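PDB 4K2M: 3-oxo-glucose-6-phosphate:glutamate aminotransferase from Bacillus subtilis subsp. subtilis, which catalyses the reversible pyridoxal phosphate-dependent transamination of 3-dehydro-glucose 6-phosphate with glutamate to give kanosamine 6-phosphate, a step in antibiotic biosynthesis. Local coordinates for residues 145-150 with 190-195; 222-227 with 240-245. One frame throughout, in Å; residues are numbered along the deposited sequence.

Contact 1 (145-150 with 190-195)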
loop_
_atom_site.group_PDB
_atom_site.type_symbol
_atom_site.label_atom_id
_atom_site.label_comp_id
_atom_site.label_asym_id
_atom_site.label_seq_id
_atom_site.Cartn_x
_atom_site.Cartn_y
_atom_site.Cartn_z
ATOM N N GLU A 145 -8.653 25.038 -5.382
ATOM C CA GLU A 145 -9.619 24.801 -4.325
ATOM C C GLU A 145 -10.522 23.609 -4.646
ATOM O O GLU A 145 -10.916 23.374 -5.796
ATOM C CB GLU A 145 -10.437 26.064 -4.039
ATOM C CG GLU A 145 -9.647 27.111 -3.241
ATOM C CD GLU A 145 -10.380 28.433 -3.076
ATOM O OE1 GLU A 145 -11.533 28.567 -3.546
ATOM O OE2 GLU A 145 -9.777 29.346 -2.468
ATOM N N VAL A 146 -10.847 22.854 -3.604
ATOM C CA VAL A 146 -11.667 21.657 -3.743
ATOM C C VAL A 146 -12.798 21.762 -2.744
ATOM O O VAL A 146 -12.555 21.724 -1.537
ATOM C CB VAL A 146 -10.839 20.393 -3.394
ATOM C CG1 VAL A 146 -11.725 19.124 -3.503
ATOM C CG2 VAL A 146 -9.620 20.279 -4.304
ATOM N N ILE A 147 -14.025 21.927 -3.233
ATOM C CA ILE A 147 -15.175 22.054 -2.353
ATOM C C ILE A 147 -15.574 20.670 -1.834
ATOM O O ILE A 147 -15.725 19.720 -2.613
ATOM C CB ILE A 147 -16.351 22.714 -3.088
ATOM C CG1 ILE A 147 -16.005 24.181 -3.405
ATOM C CG2 ILE A 147 -17.616 22.634 -2.240
ATOM C CD1 ILE A 147 -17.094 24.885 -4.253
ATOM N N MET A 148 -15.743 20.544 -0.519
ATOM C CA MET A 148 -15.964 19.225 0.082
ATOM C C MET A 148 -16.634 19.395 1.436
ATOM O O MET A 148 -16.627 20.513 1.998
ATOM C CB MET A 148 -14.620 18.472 0.233
ATOM C CG MET A 148 -13.573 19.213 1.034
ATOM S SD MET A 148 -12.035 18.271 1.178
ATOM C CE MET A 148 -12.529 16.948 2.267
ATOM N N PRO A 149 -17.194 18.302 1.982
ATOM C CA PRO A 149 -17.742 18.381 3.344
ATOM C C PRO A 149 -16.659 18.243 4.410
ATOM O O PRO A 149 -15.549 17.758 4.140
ATOM C CB PRO A 149 -18.696 17.184 3.400
ATOM C CG PRO A 149 -18.032 16.165 2.509
ATOM C CD PRO A 149 -17.424 16.968 1.373
ATOM N N ALA A 150 -16.991 18.639 5.635
ATOM C CA ALA A 150 -16.040 18.581 6.739
ATOM C C ALA A 150 -16.263 17.396 7.671
ATOM O O ALA A 150 -15.602 17.301 8.718
ATOM C CB ALA A 150 -16.112 19.887 7.536
ATOM N N PRO A 190 -12.688 32.096 -8.036
ATOM C CA PRO A 190 -11.920 31.793 -9.250
ATOM C C PRO A 190 -10.892 30.682 -9.067
ATOM O O PRO A 190 -10.393 30.168 -10.073
ATOM C CB PRO A 190 -11.189 33.110 -9.534
ATOM C CG PRO A 190 -12.093 34.155 -8.953
ATOM C CD PRO A 190 -12.621 33.530 -7.687
ATOM N N TYR A 191 -10.572 30.317 -7.823
ATOM C CA TYR A 191 -9.621 29.227 -7.602
ATOM C C TYR A 191 -10.265 27.840 -7.538
ATOM O O TYR A 191 -9.549 26.830 -7.531
ATOM C CB TYR A 191 -8.774 29.482 -6.357
ATOM C CG TYR A 191 -7.667 30.469 -6.618
ATOM C CD1 TYR A 191 -6.344 30.134 -6.384
ATOM C CD2 TYR A 191 -7.944 31.720 -7.149
ATOM C CE1 TYR A 191 -5.327 31.033 -6.646
ATOM C CE2 TYR A 191 -6.939 32.623 -7.417
ATOM C CZ TYR A 191 -5.635 32.278 -7.163
ATOM O OH TYR A 191 -4.638 33.187 -7.429
ATOM N N THR A 192 -11.595 27.778 -7.505
ATOM C CA THR A 192 -12.277 26.482 -7.386
ATOM C C THR A 192 -12.085 25.683 -8.671
ATOM O O THR A 192 -12.353 26.175 -9.765
ATOM C CB THR A 192 -13.791 26.633 -7.162
ATOM O OG1 THR A 192 -14.027 27.577 -6.115
ATOM C CG2 THR A 192 -14.425 25.254 -6.789
ATOM N N LYS A 193 -11.628 24.445 -8.545
ATOM C CA LYS A 193 -11.451 23.592 -9.709
ATOM C C LYS A 193 -12.222 22.290 -9.559
ATOM O O LYS A 193 -12.569 21.658 -10.556
ATOM C CB LYS A 193 -9.959 23.318 -9.950
ATOM C CG LYS A 193 -9.144 24.555 -10.353
ATOM C CD LYS A 193 -9.760 25.238 -11.570
ATOM C CE LYS A 193 -8.930 26.436 -12.043
ATOM N NZ LYS A 193 -8.646 27.379 -10.932
ATOM N N PHE A 194 -12.514 21.902 -8.315
ATOM C CA PHE A 194 -13.113 20.588 -8.042
ATOM C C PHE A 194 -14.254 20.632 -7.044
ATOM O O PHE A 194 -14.248 21.454 -6.131
ATOM C CB PHE A 194 -12.059 19.654 -7.437
ATOM C CG PHE A 194 -10.887 19.419 -8.331
ATOM C CD1 PHE A 194 -10.922 18.409 -9.277
ATOM C CD2 PHE A 194 -9.754 20.207 -8.230
ATOM C CE1 PHE A 194 -9.837 18.195 -10.116
ATOM C CE2 PHE A 194 -8.664 19.995 -9.065
ATOM C CZ PHE A 194 -8.707 18.988 -10.005
ATOM N N ILE A 195 -15.207 19.718 -7.205
ATOM C CA ILE A 195 -16.143 19.380 -6.140
ATOM C C ILE A 195 -15.874 17.925 -5.765
ATOM O O ILE A 195 -15.784 17.068 -6.647
ATOM C CB ILE A 195 -17.601 19.477 -6.590
ATOM C CG1 ILE A 195 -17.887 20.846 -7.217
ATOM C CG2 ILE A 195 -18.510 19.285 -5.403
ATOM C CD1 ILE A 195 -19.350 20.994 -7.693
HETATM O O HOH W 1 -13.910 27.169 -3.658
#

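Contact 2 (222-227 with 240-245). With O1G (3-deoxy-3-[(E)-({3-hydroxy-2-methyl-5-[(phosphonooxy)methyl]pyridin-4-yl}methylidene)amino]-6-O-phosphono-alpha-D-gluco pyranose), chain C.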
loop_
_atom_site.group_PDB
_atom_site.type_symbol
_atom_site.label_atom_id
_atom_site.label_comp_id
_atom_site.label_asym_id
_atom_site.label_seq_id
_atom_site.Cartn_x
_atom_site.Cartn_y
_atom_site.Cartn_z
ATOM N N ILE A 222 -14.935 14.783 -8.560
ATOM C CA ILE A 222 -14.354 13.508 -8.193
ATOM C C ILE A 222 -15.092 13.081 -6.947
ATOM O O ILE A 222 -15.116 13.813 -5.953
ATOM C CB ILE A 222 -12.824 13.625 -7.961
ATOM C CG1 ILE A 222 -12.278 12.356 -7.294
ATOM C CG2 ILE A 222 -12.471 14.894 -7.164
ATOM C CD1 ILE A 222 -10.738 12.264 -7.335
ATOM N N GLU A 223 -15.725 11.915 -6.992
ATOM C CA GLU A 223 -16.562 11.523 -5.867
ATOM C C GLU A 223 -15.832 10.511 -5.003
ATOM O O GLU A 223 -15.142 9.622 -5.510
ATOM C CB GLU A 223 -17.900 10.967 -6.342
ATOM C CG GLU A 223 -17.768 9.703 -7.149
ATOM C CD GLU A 223 -19.085 9.185 -7.669
ATOM O OE1 GLU A 223 -20.155 9.638 -7.207
ATOM O OE2 GLU A 223 -19.042 8.302 -8.548
ATOM N N ASP A 224 -15.953 10.683 -3.690
ATOM C CA ASP A 224 -15.364 9.757 -2.737
ATOM C C ASP A 224 -16.471 8.768 -2.446
ATOM O O ASP A 224 -17.375 9.044 -1.654
ATOM C CB ASP A 224 -14.979 10.507 -1.463
ATOM C CG ASP A 224 -14.418 9.605 -0.394
ATOM O OD1 ASP A 224 -14.592 8.370 -0.471
ATOM O OD2 ASP A 224 -13.816 10.144 0.548
ATOM N N ALA A 225 -16.409 7.612 -3.094
ATOM C CA ALA A 225 -17.405 6.575 -2.885
ATOM C C ALA A 225 -16.746 5.445 -2.112
ATOM O O ALA A 225 -17.126 4.272 -2.247
ATOM C CB ALA A 225 -17.931 6.072 -4.225
ATOM N N CYS A 226 -15.742 5.786 -1.305
ATOM C CA CYS A 226 -15.020 4.740 -0.583
ATOM C C CYS A 226 -15.909 3.888 0.330
ATOM O O CYS A 226 -15.605 2.707 0.575
ATOM C CB CYS A 226 -13.815 5.318 0.163
ATOM S SG CYS A 226 -12.518 5.862 -0.988
ATOM N N GLN A 227 -17.035 4.453 0.780
ATOM C CA GLN A 227 -17.985 3.697 1.611
ATOM C C GLN A 227 -19.246 3.292 0.843
ATOM O O GLN A 227 -20.202 2.812 1.439
ATOM C CB GLN A 227 -18.411 4.535 2.820
ATOM C CG GLN A 227 -17.291 4.742 3.840
ATOM C CD GLN A 227 -17.728 5.593 5.024
ATOM O OE1 GLN A 227 -18.910 5.908 5.174
ATOM N NE2 GLN A 227 -16.773 5.975 5.867
ATOM N N ILE A 240 -14.414 11.262 -12.067
ATOM C CA ILE A 240 -13.724 10.146 -11.425
ATOM C C ILE A 240 -14.501 9.640 -10.220
ATOM O O ILE A 240 -15.034 10.429 -9.446
ATOM C CB ILE A 240 -12.313 10.564 -10.965
ATOM C CG1 ILE A 240 -11.397 10.687 -12.182
ATOM C CG2 ILE A 240 -11.732 9.560 -9.929
ATOM C CD1 ILE A 240 -9.929 10.708 -11.853
ATOM N N THR A 241 -14.553 8.320 -10.068
ATOM C CA THR A 241 -15.128 7.686 -8.884
ATOM C C THR A 241 -14.004 6.988 -8.113
ATOM O O THR A 241 -13.182 6.293 -8.709
ATOM C CB THR A 241 -16.164 6.624 -9.313
ATOM O OG1 THR A 241 -17.256 7.268 -9.999
ATOM C CG2 THR A 241 -16.707 5.844 -8.110
ATOM N N THR A 242 -13.958 7.142 -6.794
ATOM C CA THR A 242 -12.941 6.421 -6.031
ATOM C C THR A 242 -13.584 5.417 -5.085
ATOM O O THR A 242 -14.641 5.679 -4.513
ATOM C CB THR A 242 -12.051 7.371 -5.239
ATOM O OG1 THR A 242 -12.858 8.078 -4.288
ATOM C CG2 THR A 242 -11.396 8.366 -6.176
ATOM N N LEU A 243 -12.916 4.280 -4.911
ATOM C CA LEU A 243 -13.384 3.232 -4.022
ATOM C C LEU A 243 -12.286 2.883 -3.039
ATOM O O LEU A 243 -11.111 3.083 -3.330
ATOM C CB LEU A 243 -13.730 1.970 -4.817
ATOM C CG LEU A 243 -14.935 2.105 -5.757
ATOM C CD1 LEU A 243 -15.089 0.860 -6.618
ATOM C CD2 LEU A 243 -16.214 2.337 -4.956
ATOM N N SER A 244 -12.683 2.351 -1.880
ATOM C CA SER A 244 -11.752 1.725 -0.938
ATOM C C SER A 244 -12.121 0.268 -0.799
ATOM O O SER A 244 -13.317 -0.069 -0.781
ATOM C CB SER A 244 -11.857 2.345 0.453
ATOM O OG SER A 244 -11.086 1.585 1.377
ATOM N N PHE A 245 -11.109 -0.592 -0.697
ATOM C CA PHE A 245 -11.320 -2.017 -0.411
ATOM C C PHE A 245 -10.646 -2.359 0.897
ATOM O O PHE A 245 -10.200 -3.481 1.119
ATOM C CB PHE A 245 -10.776 -2.905 -1.540
ATOM C CG PHE A 245 -11.302 -2.527 -2.892
ATOM C CD1 PHE A 245 -12.671 -2.421 -3.112
ATOM C CD2 PHE A 245 -10.428 -2.230 -3.925
ATOM C CE1 PHE A 245 -13.157 -2.049 -4.366
ATOM C CE2 PHE A 245 -10.903 -1.864 -5.176
ATOM C CZ PHE A 245 -12.266 -1.773 -5.400
HETATM P P O1G C . -8.621 3.913 2.597
HETATM C C3A O1G C . -13.536 6.656 4.038
HETATM O O3 O1G C . -14.342 6.140 4.997
HETATM C C1 O1G C . -12.063 3.826 9.547
HETATM N "N1'" O1G C . -13.120 8.144 2.247
HETATM C C2 O1G C . -12.541 4.573 8.300
HETATM O O2 O1G C . -14.004 4.520 8.408
HETATM C C9A O1G C . -13.963 7.676 3.182
HETATM C C2A O1G C . -15.356 8.279 3.251
HETATM C C3 O1G C . -12.050 3.952 6.981
HETATM N "N3'" O1G C . -12.383 4.956 5.955
HETATM O O1 O1G C . -12.713 2.553 9.688
HETATM C C4 O1G C . -10.549 3.603 7.025
HETATM O O4 O1G C . -10.445 2.646 5.952
HETATM C C4A O1G C . -12.259 6.135 3.927
HETATM C C4B O1G C . -11.774 5.075 4.835
HETATM C C5 O1G C . -10.281 2.818 8.309
HETATM O O5 O1G C . -10.654 3.571 9.469
HETATM C C5A O1G C . -11.405 6.642 2.952
HETATM C C5T O1G C . -9.957 6.197 2.685
HETATM C C6 O1G C . -8.822 2.583 8.584
HETATM C C6A O1G C . -11.866 7.657 2.128
HETATM O OP1 O1G C . -7.456 4.814 2.248
HETATM O OP2 O1G C . -8.760 2.752 1.671
HETATM O OP3 O1G C . -8.653 3.575 4.106
HETATM O OP4 O1G C . -9.956 4.810 2.277
HETATM O O6 O1G C . -8.548 1.676 9.584
HETATM P "P'" O1G C . -7.248 0.733 9.504
HETATM O OP6 O1G C . -7.444 -0.126 8.273
HETATM O OP7 O1G C . -6.018 1.609 9.446
HETATM O OP8 O1G C . -7.352 -0.058 10.811
#

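Contact 1 (145-150 with 190-195)
E145 and Y191 begin the parallel pairing of 145-148 with 192-195: E145 N donates to Y191 O at 2.9 Å, and I147 N reaches F194 O at the same distance. E145 O accepts twice, from K193 N at 3.0 Å and weakly from F194 N. This double acceptance, with a one-residue register shift between E145–T192 and V146–F194, defines a beta bulge.

Among polar side chains, E145 OE1 and T192 OG1 stand 3.7 Å apart, bridged by a water that donates to OE1 at 2.8 Å and accepts from OG1; T189 hydrogen-bonds both.

Apolar contacts lie on both sheet faces. On one, V146 CG2 meets F194 CD2 at 3.9 Å, obliquely to the ring. On the other, I147 CD1 reaches T192 CG2 at 3.7 Å; with chi1 at -49° the T192 hydroxyl sits beside its own N, where water and T189 meet it, and the methyl swings to the isoleucine.

The pair is structural packing within the mixed seven-stranded sheet of the aspartate aminotransferase fold, the V146 side chain about 12 Å from the bound aldimine. Strand 166-169 pairs with the other edge of 145-148, V146 packs on V160 of helix 154-163, and I195 on I210 of helix 207-217.

Contact 2 (222-227 with 240-245)
The side chains of E223 and T241 run alongside each other on one face of the sheet, in the tightly bonded part of this contact. T241 OG1 donates to E223 OE2 at 2.5 Å, on the carboxylate's anti lone pair. E223 has chi1 63°, with CG between its backbone N and carbonyl carbon, and the extended chain beyond brings the carboxylate beside the threonine; H199 holds OE1. Two bonds grip E223 O: T242 N donates at 3.0 Å, and T242 OG1, at the same distance, comes from 18° off the carbonyl plane. On the opposite face I222 CD1 packs against I240 CG2 at 3.9 Å.

These parallel strands belong to the mixed seven-stranded sheet of the aspartate aminotransferase fold, whose cofactor sits at their C-terminal ends. There the pairing opens out. A225 N still bonds T242 O, but C226 N, 3.4 Å from that oxygen, is badly angled and instead donates to D224 OD1, closing an Asx turn. C226 CB touches S244 CB at 3.6 Å.

At the ends of the strands the pocket holds the external aldimine. D224 OD2 lies 2.7 Å from N1' of the pyridine, close enough that a protonated ring nitrogen is probably favoured, and is hydrogen-bonded to T156. Q227 NE2 donates to the pyridine's phenolic oxygen O3, and S244 OG to phosphate oxygen OP2 at 2.6 Å.

Overall arrangement
From the N terminus, the chain runs through strand 145-148, helix 154-163 and edge strand 166-169 before 192-195 returns beside 145-148, so contact 1 closes a loop of 39 residues. Helix 207-217 then leads to strand 220-224, and contact 2 closes a shorter loop of 12 residues with neither helix nor strand. The loops follow in series, neither enclosing nor crossing the other. The centres of the two contacts lie about 17 Å apart, yet strands 192-195 and 220-224 are neighbours, and I195 O is 3.1 Å from I222 N, a probable hydrogen bond. With that link between them, the contacts join four parallel strands adjacent in the sheet, from 145-148 to 240-244 beside the antiparallel 258-262.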